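Local coordinates for protein putative short-chain dehydrogenase/reductase (Burkholderia xenovorans, PDB 5JY1) that binds NAD and, as a short-chain dehydrogenase/reductase, probably interconverts carbonyl and hydroxyl groups, perhaps acting as a 3-oxoacyl-[acyl-carrier-protein] reductase, at residues 71-76 and 120-125; 101-106 and 113-118; 157-162 and 264-269. One frame throughout, in Å; residues are numbered along the deposited sequence.

Interaction 1. Residues 71-76 and 120-125. With NAD (nicotinamide-adenine-dinucleotide), chain E.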
loop_
_atom_site.group_PDB
_atom_site.type_symbol
_atom_site.label_atom_id
_atom_site.label_comp_id
_atom_site.label_asym_id
_atom_site.label_seq_id
_atom_site.Cartn_x
_atom_site.Cartn_y
_atom_site.Cartn_z
ATOM N N ASP A 71 -6.480 -32.332 9.414
ATOM C CA ASP A 71 -7.537 -31.388 9.770
ATOM C C ASP A 71 -6.838 -30.157 10.334
ATOM O O ASP A 71 -6.356 -30.189 11.472
ATOM C CB ASP A 71 -8.495 -32.011 10.789
ATOM C CG ASP A 71 -9.653 -31.089 11.171
ATOM O OD1 ASP A 71 -9.594 -29.875 10.898
ATOM O OD2 ASP A 71 -10.632 -31.587 11.775
ATOM N N VAL A 72 -6.793 -29.072 9.550
ATOM C CA VAL A 72 -6.018 -27.894 9.937
ATOM C C VAL A 72 -6.692 -27.107 11.057
ATOM O O VAL A 72 -6.137 -26.110 11.526
ATOM C CB VAL A 72 -5.736 -26.969 8.737
ATOM C CG1 VAL A 72 -4.948 -27.719 7.651
ATOM C CG2 VAL A 72 -7.028 -26.379 8.181
ATOM N N THR A 73 -7.879 -27.536 11.500
ATOM C CA THR A 73 -8.440 -26.964 12.721
ATOM C C THR A 73 -7.846 -27.591 13.976
ATOM O O THR A 73 -8.171 -27.148 15.085
ATOM C CB THR A 73 -9.968 -27.104 12.743
ATOM O OG1 THR A 73 -10.333 -28.483 12.848
ATOM C CG2 THR A 73 -10.589 -26.508 11.481
ATOM N N SER A 74 -6.963 -28.584 13.832
ATOM C CA SER A 74 -6.353 -29.272 14.964
ATOM C C SER A 74 -4.845 -29.109 14.903
ATOM O O SER A 74 -4.201 -29.587 13.963
ATOM C CB SER A 74 -6.718 -30.755 14.975
ATOM O OG SER A 74 -5.913 -31.440 15.925
ATOM N N LYS A 75 -4.287 -28.448 15.917
ATOM C CA LYS A 75 -2.842 -28.289 16.016
ATOM C C LYS A 75 -2.124 -29.636 15.950
ATOM O O LYS A 75 -1.115 -29.782 15.251
ATOM C CB LYS A 75 -2.518 -27.570 17.324
ATOM C CG LYS A 75 -1.054 -27.359 17.588
ATOM C CD LYS A 75 -0.879 -26.754 18.969
ATOM C CE LYS A 75 0.521 -26.226 19.189
ATOM N NZ LYS A 75 0.587 -25.545 20.517
ATOM N N ALA A 76 -2.634 -30.636 16.674
ATOM C CA ALA A 76 -1.983 -31.944 16.681
ATOM C C ALA A 76 -1.956 -32.562 15.289
ATOM O O ALA A 76 -0.960 -33.180 14.902
ATOM C CB ALA A 76 -2.682 -32.881 17.666
ATOM N N LEU A 120 -11.441 -17.652 11.704
ATOM C CA LEU A 120 -10.138 -17.460 12.338
ATOM C C LEU A 120 -9.420 -18.793 12.537
ATOM O O LEU A 120 -8.201 -18.882 12.343
ATOM C CB LEU A 120 -10.300 -16.732 13.678
ATOM C CG LEU A 120 -10.638 -15.239 13.613
ATOM C CD1 LEU A 120 -10.981 -14.748 15.004
ATOM C CD2 LEU A 120 -9.486 -14.413 13.026
ATOM N N THR A 121 -10.160 -19.850 12.891
ATOM C CA THR A 121 -9.527 -21.153 13.097
ATOM C C THR A 121 -8.999 -21.732 11.787
ATOM O O THR A 121 -7.834 -22.143 11.707
ATOM C CB THR A 121 -10.506 -22.133 13.745
ATOM O OG1 THR A 121 -10.956 -21.618 15.006
ATOM C CG2 THR A 121 -9.835 -23.496 13.960
ATOM N N THR A 122 -9.840 -21.777 10.744
ATOM C CA THR A 122 -9.453 -22.493 9.529
ATOM C C THR A 122 -8.443 -21.718 8.697
ATOM O O THR A 122 -7.658 -22.322 7.956
ATOM C CB THR A 122 -10.675 -22.828 8.665
ATOM O OG1 THR A 122 -11.298 -21.617 8.211
ATOM C CG2 THR A 122 -11.682 -23.653 9.442
ATOM N N SER A 123 -8.448 -20.391 8.786
ATOM C CA SER A 123 -7.459 -19.587 8.080
ATOM C C SER A 123 -6.284 -19.224 8.983
ATOM O O SER A 123 -5.155 -19.676 8.756
ATOM C CB SER A 123 -8.116 -18.324 7.503
ATOM O OG SER A 123 -9.051 -18.672 6.493
ATOM N N LEU A 124 -6.540 -18.467 10.048
ATOM C CA LEU A 124 -5.432 -17.847 10.769
ATOM C C LEU A 124 -4.718 -18.845 11.671
ATOM O O LEU A 124 -3.496 -18.994 11.588
ATOM C CB LEU A 124 -5.936 -16.647 11.574
ATOM C CG LEU A 124 -4.866 -15.802 12.255
ATOM C CD1 LEU A 124 -3.831 -15.339 11.236
ATOM C CD2 LEU A 124 -5.513 -14.603 12.959
ATOM N N TRP A 125 -5.457 -19.523 12.557
ATOM C CA TRP A 125 -4.818 -20.482 13.455
ATOM C C TRP A 125 -4.149 -21.609 12.677
ATOM O O TRP A 125 -3.028 -22.028 13.004
ATOM C CB TRP A 125 -5.847 -21.042 14.432
ATOM C CG TRP A 125 -6.134 -20.105 15.575
ATOM C CD1 TRP A 125 -7.202 -19.262 15.705
ATOM C CD2 TRP A 125 -5.329 -19.919 16.743
ATOM N NE1 TRP A 125 -7.110 -18.557 16.894
ATOM C CE2 TRP A 125 -5.972 -18.953 17.548
ATOM C CE3 TRP A 125 -4.130 -20.491 17.194
ATOM C CZ2 TRP A 125 -5.458 -18.547 18.785
ATOM C CZ3 TRP A 125 -3.614 -20.080 18.407
ATOM C CH2 TRP A 125 -4.281 -19.120 19.196
HETATM P PA NAD E . -11.508 -24.701 -2.382
HETATM O O1A NAD E . -12.786 -24.523 -1.622
HETATM O O2A NAD E . -11.716 -25.036 -3.852
HETATM O O5B NAD E . -10.548 -25.871 -1.674
HETATM C C5B NAD E . -10.451 -25.830 -0.293
HETATM C C4B NAD E . -9.668 -27.122 0.179
HETATM O O4B NAD E . -9.468 -27.036 1.450
HETATM C C3B NAD E . -10.597 -28.367 -0.037
HETATM O O3B NAD E . -9.885 -29.394 -0.656
HETATM C C2B NAD E . -11.007 -28.730 1.370
HETATM O O2B NAD E . -11.423 -30.179 1.459
HETATM C C1B NAD E . -9.910 -28.461 2.052
HETATM N N9A NAD E . -10.193 -28.301 3.466
HETATM C C8A NAD E . -11.274 -27.719 3.991
HETATM N N7A NAD E . -11.169 -27.775 5.303
HETATM C C5A NAD E . -10.022 -28.394 5.596
HETATM C C6A NAD E . -9.445 -28.716 6.826
HETATM N N6A NAD E . -9.797 -28.523 8.226
HETATM N N1A NAD E . -8.284 -29.340 6.860
HETATM C C2A NAD E . -7.653 -29.672 5.684
HETATM N N3A NAD E . -8.208 -29.373 4.485
HETATM C C4A NAD E . -9.413 -28.718 4.461
HETATM O O3 NAD E . -10.636 -23.307 -2.229
HETATM P PN NAD E . -9.908 -22.422 -3.390
HETATM O O1N NAD E . -10.963 -21.625 -4.141
HETATM O O2N NAD E . -9.094 -23.264 -4.390
HETATM O O5D NAD E . -8.937 -21.338 -2.599
HETATM C C5D NAD E . -7.717 -21.801 -2.022
HETATM C C4D NAD E . -7.009 -20.630 -1.264
HETATM O O4D NAD E . -6.977 -19.538 -2.026
HETATM C C3D NAD E . -7.844 -20.263 -0.032
HETATM O O3D NAD E . -7.055 -19.899 0.997
HETATM C C2D NAD E . -8.676 -19.055 -0.525
HETATM O O2D NAD E . -9.129 -18.304 0.677
HETATM C C1D NAD E . -7.827 -18.391 -1.281
HETATM N N1N NAD E . -8.486 -17.579 -2.292
HETATM C C2N NAD E . -8.997 -18.145 -3.418
HETATM C C3N NAD E . -9.632 -17.365 -4.387
HETATM C C7N NAD E . -10.208 -17.984 -5.640
HETATM O O7N NAD E . -10.593 -17.280 -6.561
HETATM N N7N NAD E . -10.311 -19.385 -5.757
HETATM C C4N NAD E . -9.741 -16.011 -4.197
HETATM C C5N NAD E . -9.229 -15.443 -3.084
HETATM C C6N NAD E . -8.588 -16.233 -2.118
#

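Interaction 2. Residues 101-106 and 113-118. With EDO (1,2-ethanediol), chain G.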
loop_
_atom_site.group_PDB
_atom_site.type_symbol
_atom_site.label_atom_id
_atom_site.label_comp_id
_atom_site.label_asym_id
_atom_site.label_seq_id
_atom_site.Cartn_x
_atom_site.Cartn_y
_atom_site.Cartn_z
ATOM N N VAL A 101 -12.476 -22.959 4.397
ATOM C CA VAL A 101 -13.854 -23.382 4.659
ATOM C C VAL A 101 -14.752 -22.151 4.612
ATOM O O VAL A 101 -14.500 -21.177 5.336
ATOM C CB VAL A 101 -13.993 -24.093 6.014
ATOM C CG1 VAL A 101 -15.447 -24.421 6.278
ATOM C CG2 VAL A 101 -13.157 -25.358 6.048
ATOM N N PRO A 102 -15.805 -22.149 3.800
ATOM C CA PRO A 102 -16.667 -20.966 3.707
ATOM C C PRO A 102 -17.653 -20.843 4.859
ATOM O O PRO A 102 -18.069 -21.829 5.472
ATOM C CB PRO A 102 -17.411 -21.185 2.384
ATOM C CG PRO A 102 -17.479 -22.674 2.254
ATOM C CD PRO A 102 -16.171 -23.181 2.811
ATOM N N THR A 103 -18.019 -19.597 5.150
ATOM C CA THR A 103 -19.162 -19.262 5.985
ATOM C C THR A 103 -20.248 -18.620 5.123
ATOM O O THR A 103 -19.975 -18.191 3.996
ATOM C CB THR A 103 -18.765 -18.300 7.119
ATOM O OG1 THR A 103 -18.214 -17.093 6.565
ATOM C CG2 THR A 103 -17.753 -18.953 8.049
ATOM N N PRO A 104 -21.489 -18.544 5.611
ATOM C CA PRO A 104 -22.556 -17.941 4.801
ATOM C C PRO A 104 -22.246 -16.504 4.401
ATOM O O PRO A 104 -21.713 -15.717 5.187
ATOM C CB PRO A 104 -23.777 -18.015 5.721
ATOM C CG PRO A 104 -23.523 -19.201 6.564
ATOM C CD PRO A 104 -22.041 -19.194 6.820
ATOM N N ASN A 105 -22.590 -16.170 3.158
ATOM C CA ASN A 105 -22.421 -14.819 2.616
ATOM C C ASN A 105 -23.575 -13.963 3.113
ATOM O O ASN A 105 -24.654 -13.936 2.522
ATOM C CB ASN A 105 -22.387 -14.849 1.094
ATOM C CG ASN A 105 -21.280 -15.716 0.560
ATOM O OD1 ASN A 105 -20.161 -15.697 1.081
ATOM N ND2 ASN A 105 -21.580 -16.489 -0.479
ATOM N N VAL A 106 -23.349 -13.260 4.226
ATOM C CA VAL A 106 -24.376 -12.449 4.871
ATOM C C VAL A 106 -23.753 -11.115 5.255
ATOM O O VAL A 106 -22.535 -10.983 5.367
ATOM C CB VAL A 106 -24.986 -13.135 6.123
ATOM C CG1 VAL A 106 -25.752 -14.397 5.727
ATOM C CG2 VAL A 106 -23.904 -13.456 7.153
ATOM N N ASP A 113 -20.750 -14.575 15.875
ATOM C CA ASP A 113 -19.445 -14.816 16.491
ATOM C C ASP A 113 -18.912 -16.189 16.107
ATOM O O ASP A 113 -17.701 -16.370 15.927
ATOM C CB ASP A 113 -19.541 -14.698 18.013
ATOM C CG ASP A 113 -19.769 -13.276 18.482
ATOM O OD1 ASP A 113 -19.888 -12.360 17.640
ATOM O OD2 ASP A 113 -19.843 -13.076 19.719
ATOM N N GLU A 114 -19.806 -17.172 15.983
ATOM C CA GLU A 114 -19.379 -18.517 15.621
ATOM C C GLU A 114 -18.736 -18.537 14.238
ATOM O O GLU A 114 -17.754 -19.255 14.012
ATOM C CB GLU A 114 -20.573 -19.469 15.684
ATOM C CG GLU A 114 -21.064 -19.790 17.097
ATOM C CD GLU A 114 -21.736 -18.614 17.809
ATOM O OE1 GLU A 114 -22.355 -17.753 17.136
ATOM O OE2 GLU A 114 -21.642 -18.555 19.055
ATOM N N MET A 115 -19.269 -17.750 13.298
ATOM C CA MET A 115 -18.658 -17.689 11.972
ATOM C C MET A 115 -17.254 -17.100 12.033
ATOM O O MET A 115 -16.332 -17.620 11.392
ATOM C CB MET A 115 -19.527 -16.877 11.013
ATOM C CG MET A 115 -20.846 -17.533 10.668
ATOM S SD MET A 115 -21.920 -16.417 9.749
ATOM C CE MET A 115 -23.502 -17.224 9.984
ATOM N N LEU A 116 -17.067 -16.005 12.789
ATOM C CA LEU A 116 -15.730 -15.420 12.898
ATOM C C LEU A 116 -14.757 -16.386 13.564
ATOM O O LEU A 116 -13.609 -16.529 13.127
ATOM C CB LEU A 116 -15.779 -14.102 13.672
ATOM C CG LEU A 116 -14.415 -13.432 13.869
ATOM C CD1 LEU A 116 -13.791 -13.081 12.521
ATOM C CD2 LEU A 116 -14.518 -12.178 14.740
ATOM N N GLU A 117 -15.203 -17.078 14.614
ATOM C CA GLU A 117 -14.333 -18.061 15.249
ATOM C C GLU A 117 -13.919 -19.154 14.267
ATOM O O GLU A 117 -12.745 -19.542 14.211
ATOM C CB GLU A 117 -15.044 -18.666 16.460
ATOM C CG GLU A 117 -14.192 -19.650 17.250
ATOM C CD GLU A 117 -14.887 -20.143 18.509
ATOM O OE1 GLU A 117 -16.049 -19.745 18.751
ATOM O OE2 GLU A 117 -14.268 -20.928 19.256
ATOM N N GLN A 118 -14.874 -19.664 13.484
ATOM C CA GLN A 118 -14.565 -20.732 12.542
ATOM C C GLN A 118 -13.592 -20.257 11.470
ATOM O O GLN A 118 -12.665 -20.986 11.091
ATOM C CB GLN A 118 -15.851 -21.247 11.901
ATOM C CG GLN A 118 -15.653 -22.396 10.939
ATOM C CD GLN A 118 -16.916 -22.721 10.176
ATOM O OE1 GLN A 118 -16.930 -22.713 8.944
ATOM N NE2 GLN A 118 -17.993 -23.001 10.904
HETATM C C1 EDO G . -16.320 -17.448 3.263
HETATM O O1 EDO G . -15.843 -17.304 4.609
HETATM C C2 EDO G . -15.719 -16.355 2.385
HETATM O O2 EDO G . -15.712 -16.780 1.015
HETATM O O HOH W 1 -14.402 -20.992 8.082
#

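Interaction 3. Residues 157-162 and 264-269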
loop_
_atom_site.group_PDB
_atom_site.type_symbol
_atom_site.label_atom_id
_atom_site.label_comp_id
_atom_site.label_asym_id
_atom_site.label_seq_id
_atom_site.Cartn_x
_atom_site.Cartn_y
_atom_site.Cartn_z
ATOM N N GLY A 157 -12.532 -4.769 1.116
ATOM C CA GLY A 157 -13.563 -4.935 2.127
ATOM C C GLY A 157 -14.814 -5.557 1.538
ATOM O O GLY A 157 -15.921 -5.062 1.750
ATOM N N ALA A 158 -14.646 -6.641 0.782
ATOM C CA ALA A 158 -15.742 -7.170 -0.021
ATOM C C ALA A 158 -16.968 -7.479 0.833
ATOM O O ALA A 158 -16.861 -8.048 1.923
ATOM C CB ALA A 158 -15.291 -8.431 -0.759
ATOM N N TRP A 159 -18.137 -7.085 0.319
ATOM C CA TRP A 159 -19.408 -7.328 0.992
ATOM C C TRP A 159 -19.609 -8.815 1.265
ATOM O O TRP A 159 -19.204 -9.675 0.477
ATOM C CB TRP A 159 -20.580 -6.839 0.140
ATOM C CG TRP A 159 -20.739 -5.354 -0.007
ATOM C CD1 TRP A 159 -19.962 -4.508 -0.755
ATOM C CD2 TRP A 159 -21.790 -4.549 0.549
ATOM N NE1 TRP A 159 -20.451 -3.223 -0.669
ATOM C CE2 TRP A 159 -21.570 -3.221 0.124
ATOM C CE3 TRP A 159 -22.885 -4.820 1.380
ATOM C CZ2 TRP A 159 -22.409 -2.164 0.501
ATOM C CZ3 TRP A 159 -23.718 -3.765 1.757
ATOM C CH2 TRP A 159 -23.476 -2.456 1.309
ATOM N N LEU A 160 -20.256 -9.105 2.397
ATOM C CA LEU A 160 -20.736 -10.422 2.808
ATOM C C LEU A 160 -19.615 -11.341 3.272
ATOM O O LEU A 160 -19.895 -12.494 3.632
ATOM C CB LEU A 160 -21.532 -11.140 1.699
ATOM C CG LEU A 160 -22.644 -10.352 0.995
ATOM C CD1 LEU A 160 -23.358 -11.214 -0.042
ATOM C CD2 LEU A 160 -23.640 -9.795 2.009
ATOM N N HIS A 161 -18.362 -10.869 3.298
ATOM C CA HIS A 161 -17.200 -11.678 3.645
ATOM C C HIS A 161 -16.441 -11.111 4.839
ATOM O O HIS A 161 -15.237 -11.339 4.971
ATOM C CB HIS A 161 -16.254 -11.802 2.448
ATOM C CG HIS A 161 -16.841 -12.522 1.277
ATOM N ND1 HIS A 161 -16.219 -12.559 0.047
ATOM C CD2 HIS A 161 -17.975 -13.250 1.149
ATOM C CE1 HIS A 161 -16.953 -13.269 -0.793
ATOM N NE2 HIS A 161 -18.024 -13.700 -0.150
ATOM N N GLY A 162 -17.133 -10.379 5.725
ATOM C CA GLY A 162 -16.439 -9.638 6.775
ATOM C C GLY A 162 -15.517 -10.492 7.632
ATOM O O GLY A 162 -14.409 -10.072 7.977
ATOM N N SER A 264 -18.746 -5.215 -4.982
ATOM C CA SER A 264 -19.414 -6.412 -4.483
ATOM C C SER A 264 -20.736 -6.121 -3.768
ATOM O O SER A 264 -21.284 -7.015 -3.110
ATOM C CB SER A 264 -18.470 -7.199 -3.560
ATOM O OG SER A 264 -17.858 -6.364 -2.579
ATOM N N ARG A 265 -21.286 -4.915 -3.901
ATOM C CA ARG A 265 -22.562 -4.643 -3.247
ATOM C C ARG A 265 -23.638 -5.564 -3.817
ATOM O O ARG A 265 -23.817 -5.615 -5.043
ATOM C CB ARG A 265 -23.001 -3.191 -3.418
ATOM C CG ARG A 265 -24.324 -2.908 -2.701
ATOM C CD ARG A 265 -24.899 -1.521 -3.014
ATOM N NE ARG A 265 -24.015 -0.461 -2.543
ATOM C CZ ARG A 265 -23.263 0.297 -3.334
ATOM N NH1 ARG A 265 -23.303 0.121 -4.651
ATOM N NH2 ARG A 265 -22.471 1.232 -2.805
ATOM N N PRO A 266 -24.355 -6.315 -2.977
ATOM C CA PRO A 266 -25.421 -7.184 -3.496
ATOM C C PRO A 266 -26.524 -6.381 -4.174
ATOM O O PRO A 266 -26.775 -5.220 -3.842
ATOM C CB PRO A 266 -25.937 -7.901 -2.241
ATOM C CG PRO A 266 -24.807 -7.837 -1.269
ATOM C CD PRO A 266 -24.121 -6.519 -1.536
ATOM N N ALA A 267 -27.202 -7.033 -5.125
ATOM C CA ALA A 267 -28.162 -6.341 -5.987
ATOM C C ALA A 267 -29.312 -5.719 -5.197
ATOM O O ALA A 267 -29.815 -4.648 -5.560
ATOM C CB ALA A 267 -28.708 -7.306 -7.039
ATOM N N GLY A 268 -29.752 -6.375 -4.132
ATOM C CA GLY A 268 -30.902 -5.906 -3.387
ATOM C C GLY A 268 -30.632 -4.852 -2.332
ATOM O O GLY A 268 -31.553 -4.495 -1.590
ATOM N N ILE A 269 -29.409 -4.338 -2.239
ATOM C CA ILE A 269 -29.026 -3.383 -1.202
ATOM C C ILE A 269 -28.965 -1.989 -1.819
ATOM O O ILE A 269 -28.215 -1.762 -2.775
ATOM C CB ILE A 269 -27.675 -3.765 -0.569
ATOM C CG1 ILE A 269 -27.738 -5.147 0.089
ATOM C CG2 ILE A 269 -27.233 -2.702 0.428
ATOM C CD1 ILE A 269 -28.692 -5.240 1.254
#

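Interaction 1. Residues 71-76 and 120-125
OD1 of Asp71 is gripped twice by Thr73, the residue that packs on Thr121 and Thr122 of helix 113-141: the backbone N of Thr73 lies 3.0 Å from Asp71 OD1, and its OG1 bonds to the same oxygen. Both come from the same face of the carboxylate, tilted out of its plane. The bond from the backbone N makes an Asx turn, and a type I turn from Asp71 to Ser74 bends the chain into the start of helix 75-89. In this Rossmann fold the turn follows strand 64-69, and, as in other short-chain dehydrogenases, it forms one end of the adenine pocket. Val72 N gives a nearly straight bond (172°) to N1A of NAD, 3.1 Å away, while N6A of the same base makes a weak bond to Asp71 OD1. The carboxylate oxygen thus joins the loop's own conformation to cofactor recognition. Thr73 owes its double role to its first torsion (chi1 67°), which tucks OG1 between backbone N and carbonyl carbon for Asp71 and turns CG2 to the helix. No hydrogen bond crosses to 120-125; the join is one of methyl groups. Thr121 spends its hydroxyl on the carbonyl of Glu117, one turn back, and offers CG2 to Thr73 CB at 3.8 Å. Val72 CG2 approaches Thr122 O and also rests against the adenine. The helix makes a wide pi-type turn here, Trp125 N bonding to Leu120 O. Thr73 and Thr122 run alongside each other, with CG2 of Thr73 3.7 Å from CG2 of Thr122.

Interaction 2. Residues 101-106 and 113-118
Gln118 keeps CG anti to its N (chi1 -178°) and runs on extended, which carries its amide from helix 113-141 across to Val101; Met115, also extended but with CG beside its N (chi1 -68°), sends its thioether to Pro104. The two long side chains thus take hold of a loop with no regular structure, and Thr103 fills the ground between them. Gln118 crosses Val101 at about a right angle, OE1 standing 3.5 Å from Val101 CG1. A water bridges this end, donating to Val101 O at 2.8 Å and, at 3.2 Å, to Gln118 OE1. At the other end the contact is apolar: Met115 CE lies 4.0 Å from Pro104 CG, and SD sits near Val106 CG2. Thr103 turns its methyl to the helix, CG2 being 4.0 Å from Met115 CB. Its OG1 faces elsewhere, bonding to Asp163 and to a 1,2-ethanediol probably left from crystallisation. The loop belongs to the cofactor site, since Val101 touches NAD. It leads from strand 94-97 of the central parallel sheet and folds back over the first turns of helix 113-141, while Met115 and Leu116 reach Asp163 on the adjoining helix 162-182.

Interaction 3. Residues 157-162 and 264-269
Trp159 and Arg265 extend in the same direction, with the indole laid flat over the arginine's backbone. Arg265 CA stands 3.5 Å from the centroid of the five-membered ring and 7° off its normal, a CH-pi contact. Here the tail that follows the last strand of the Rossmann sheet, 250-253, closes on the turn leading into helix 162-182, which carries the NAD-binding Tyr164 and Lys168. Ser264 comes instead to the indole's edge, its OG 3.3 Å from Trp159 CD1. The same oxygen, set between its own backbone N and carbonyl carbon (chi1 49°), accepts from Trp159 N at 3.0 Å, the one hydrogen bond across the contact, thereby holding the tryptophan backbone. Arg265 continues along the indole with CB and CG, its guanidinium plane turned 69° from the ring; NH1 then bonds to Ala217 O of the third subunit. Pro266 and Ile269 meet the six-membered ring obliquely, Pro266 CD at 3.6 Å from Trp159 CE3. Leu160, within a type II turn from Ala158 to His161, has its N bonded to Glu181 OE2 of the second subunit. Its side chain and Pro266 pass in opposed directions, Leu160 CD1 lying 3.9 Å from Pro266 CG.

Interactions 1 and 2 draw successive turns of helix 113-141 against loops that follow two strands of the same sheet, 64-69 and 94-97, with two others between them; they touch where Thr122 CG2 packs on Val101 CG2. Interaction 2 in turn adjoins interaction 3, Asn105 and Val106 resting on Leu160 and His161. Interactions 1 and 3 are partly buried, whereas interaction 2 is a surface contact, and their chemistry follows: threonine methyls packed at the adenine-binding turn in the first, a water-bridged amide and a thioether in the second, an indole with the C-terminal tail along one face in the third. All reach the second subunit, where Lys75 pairs with Asp113 of the neighbouring copy.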